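Carboxylesterase (Uncultured bacterium, PDB 5GMX) hydrolyses carboxylic esters as a family VIII carboxylesterase with a beta-lactamase-like fold, and also acts on oxyimino cephalosporins. Local coordinates at residues Gly198-Ile203 / Asp210-Glu215. Residues are numbered along the deposited sequence; the frame is centred on the assembly and turned at random.
Sequences GNDYYI and DHRVAE
The backbones of 198-203 and 210-215 stay well apart, with the CA atoms of Asp200 and Arg212 10.2 Å from each other, and Arg212 reaches across to 198-203 from the turn at 210-213, closed by the backbone bond from Val213 N to Asp210 O. A bend at chi3 (54°) turns its guanidinium so that the edge meets the carbonyl of Asn199. The stronger bond runs from NH2 of Arg212 to O of Asn199, 2.7 Å long and fairly straight at 160°; it lies in the guanidinium plane and meets the oxygen nearly head-on to the C=O bond. NH1 of Arg212 adds a weak bond to the same oxygen, at 3.1 Å, so one carbonyl receives both terminal nitrogens.

Two side chains flank this fork. On the NH2 side, OD1 of Asp200 makes a long salt bridge of 3.5 Å to NH2 of Arg212, the carboxylate plane steeply inclined to the guanidinium at 72°; the stronger partner of Asp200 is Arg273. On the NH1 side, OH of Tyr202 accepts a weak bond of 3.2 Å from NH1 of Arg212, and the phenol ring stands steeply against the guanidinium plane. Glu209 forms a salt bridge with NH1 of Arg212, and O of Asp64 accepts a hydrogen bond from its NE, so all three guanidinium nitrogens are engaged and the group's rotation is restricted.

Arg212 thus ties the loop after strand 201-202 back to the residues just before that strand and to Tyr202 within it, an outer member of the small three-stranded antiparallel sheet in the serine beta-lactamase-like fold of family VIII esterases.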
loop_
_atom_site.group_PDB
_atom_site.type_symbol
_atom_site.label_atom_id
_atom_site.label_comp_id
_atom_site.label_asym_id
_atom_site.label_seq_id
_atom_site.Cartn_x
_atom_site.Cartn_y
_atom_site.Cartn_z
ATOM N N GLY A 198 -13.706 5.582 -3.308
ATOM C CA GLY A 198 -14.135 4.224 -3.596
ATOM C C GLY A 198 -14.171 3.832 -5.063
ATOM O O GLY A 198 -14.295 2.650 -5.390
ATOM N N ASN A 199 -14.099 4.819 -5.947
ATOM C CA ASN A 199 -14.033 4.541 -7.373
ATOM C C ASN A 199 -12.608 4.597 -7.922
ATOM O O ASN A 199 -12.396 4.365 -9.111
ATOM C CB ASN A 199 -14.917 5.519 -8.147
ATOM C CG ASN A 199 -14.502 6.963 -7.934
ATOM O OD1 ASN A 199 -14.145 7.367 -6.820
ATOM N ND2 ASN A 199 -14.503 7.740 -9.011
ATOM N N ASP A 200 -11.633 4.909 -7.070
ATOM C CA ASP A 200 -10.268 5.100 -7.547
ATOM C C ASP A 200 -9.238 4.212 -6.820
ATOM O O ASP A 200 -8.034 4.365 -7.026
ATOM C CB ASP A 200 -9.857 6.571 -7.427
ATOM C CG ASP A 200 -10.405 7.438 -8.570
ATOM O OD1 ASP A 200 -10.519 6.947 -9.724
ATOM O OD2 ASP A 200 -10.699 8.628 -8.319
ATOM N N TYR A 201 -9.706 3.302 -5.970
ATOM C CA TYR A 201 -8.827 2.277 -5.394
ATOM C C TYR A 201 -9.613 1.040 -4.970
ATOM O O TYR A 201 -10.529 1.118 -4.146
ATOM C CB TYR A 201 -8.034 2.820 -4.196
ATOM C CG TYR A 201 -6.757 2.042 -3.967
ATOM C CD1 TYR A 201 -6.766 0.819 -3.311
ATOM C CD2 TYR A 201 -5.551 2.516 -4.429
ATOM C CE1 TYR A 201 -5.597 0.093 -3.120
ATOM C CE2 TYR A 201 -4.376 1.798 -4.244
ATOM C CZ TYR A 201 -4.400 0.594 -3.588
ATOM O OH TYR A 201 -3.212 -0.100 -3.412
ATOM N N TYR A 202 -9.219 -0.106 -5.515
ATOM C CA TYR A 202 -9.898 -1.371 -5.265
ATOM C C TYR A 202 -8.932 -2.456 -4.777
ATOM O O TYR A 202 -7.810 -2.564 -5.260
ATOM C CB TYR A 202 -10.583 -1.886 -6.538
ATOM C CG TYR A 202 -11.603 -0.960 -7.161
ATOM C CD1 TYR A 202 -11.208 0.109 -7.959
ATOM C CD2 TYR A 202 -12.968 -1.176 -6.983
ATOM C CE1 TYR A 202 -12.150 0.956 -8.536
ATOM C CE2 TYR A 202 -13.908 -0.342 -7.567
ATOM C CZ TYR A 202 -13.494 0.720 -8.337
ATOM O OH TYR A 202 -14.428 1.553 -8.927
ATOM N N ILE A 203 -9.389 -3.261 -3.829
ATOM C CA ILE A 203 -8.718 -4.510 -3.506
ATOM C C ILE A 203 -9.700 -5.612 -3.846
ATOM O O ILE A 203 -10.667 -5.837 -3.118
ATOM C CB ILE A 203 -8.285 -4.579 -2.035
ATOM C CG1 ILE A 203 -7.370 -3.394 -1.700
ATOM C CG2 ILE A 203 -7.568 -5.905 -1.755
ATOM C CD1 ILE A 203 -7.114 -3.214 -0.217
ATOM N N ASP A 210 -13.138 -3.491 -14.866
ATOM C CA ASP A 210 -11.889 -4.027 -15.401
ATOM C C ASP A 210 -11.437 -3.350 -16.691
ATOM O O ASP A 210 -10.252 -3.343 -16.998
ATOM C CB ASP A 210 -11.994 -5.534 -15.632
ATOM C CG ASP A 210 -10.627 -6.201 -15.656
ATOM O OD1 ASP A 210 -10.053 -6.419 -14.567
ATOM O OD2 ASP A 210 -10.110 -6.484 -16.759
ATOM N N HIS A 211 -12.370 -2.763 -17.434
ATOM C CA HIS A 211 -12.031 -2.073 -18.672
ATOM C C HIS A 211 -11.150 -0.847 -18.414
ATOM O O HIS A 211 -10.554 -0.298 -19.344
ATOM C CB HIS A 211 -13.308 -1.656 -19.421
ATOM C CG HIS A 211 -14.073 -0.553 -18.751
ATOM N ND1 HIS A 211 -14.993 -0.785 -17.753
ATOM C CD2 HIS A 211 -14.065 0.787 -18.952
ATOM C CE1 HIS A 211 -15.505 0.367 -17.350
ATOM N NE2 HIS A 211 -14.960 1.335 -18.062
ATOM N N ARG A 212 -11.077 -0.414 -17.156
ATOM C CA ARG A 212 -10.323 0.792 -16.823
ATOM C C ARG A 212 -8.834 0.530 -16.611
ATOM O O ARG A 212 -8.047 1.470 -16.508
ATOM C CB ARG A 212 -10.905 1.451 -15.572
ATOM C CG ARG A 212 -12.351 1.901 -15.726
ATOM C CD ARG A 212 -12.989 2.156 -14.369
ATOM N NE ARG A 212 -12.179 3.087 -13.585
ATOM C CZ ARG A 212 -12.378 3.353 -12.301
ATOM N NH1 ARG A 212 -13.367 2.767 -11.645
ATOM N NH2 ARG A 212 -11.587 4.216 -11.682
ATOM N N VAL A 213 -8.441 -0.739 -16.527
ATOM C CA VAL A 213 -7.058 -1.062 -16.177
ATOM C C VAL A 213 -6.083 -0.794 -17.324
ATOM O O VAL A 213 -6.287 -1.236 -18.454
ATOM C CB VAL A 213 -6.916 -2.533 -15.725
ATOM C CG1 VAL A 213 -5.478 -2.835 -15.340
ATOM C CG2 VAL A 213 -7.821 -2.800 -14.548
ATOM N N ALA A 214 -5.021 -0.056 -17.019
ATOM C CA ALA A 214 -3.949 0.171 -17.971
ATOM C C ALA A 214 -3.053 -1.052 -18.011
ATOM O O ALA A 214 -3.187 -1.942 -17.182
ATOM C CB ALA A 214 -3.146 1.400 -17.594
ATOM N N GLU A 215 -2.122 -1.081 -18.955
ATOM C CA GLU A 215 -1.225 -2.223 -19.106
ATOM C C GLU A 215 0.053 -2.011 -18.316
ATOM O O GLU A 215 0.725 -0.990 -18.472
ATOM C CB GLU A 215 -0.903 -2.454 -20.583
ATOM C CG GLU A 215 0.082 -3.577 -20.846
ATOM C CD GLU A 215 0.566 -3.601 -22.290
ATOM O OE1 GLU A 215 0.280 -2.638 -23.042
ATOM O OE2 GLU A 215 1.220 -4.594 -22.677
#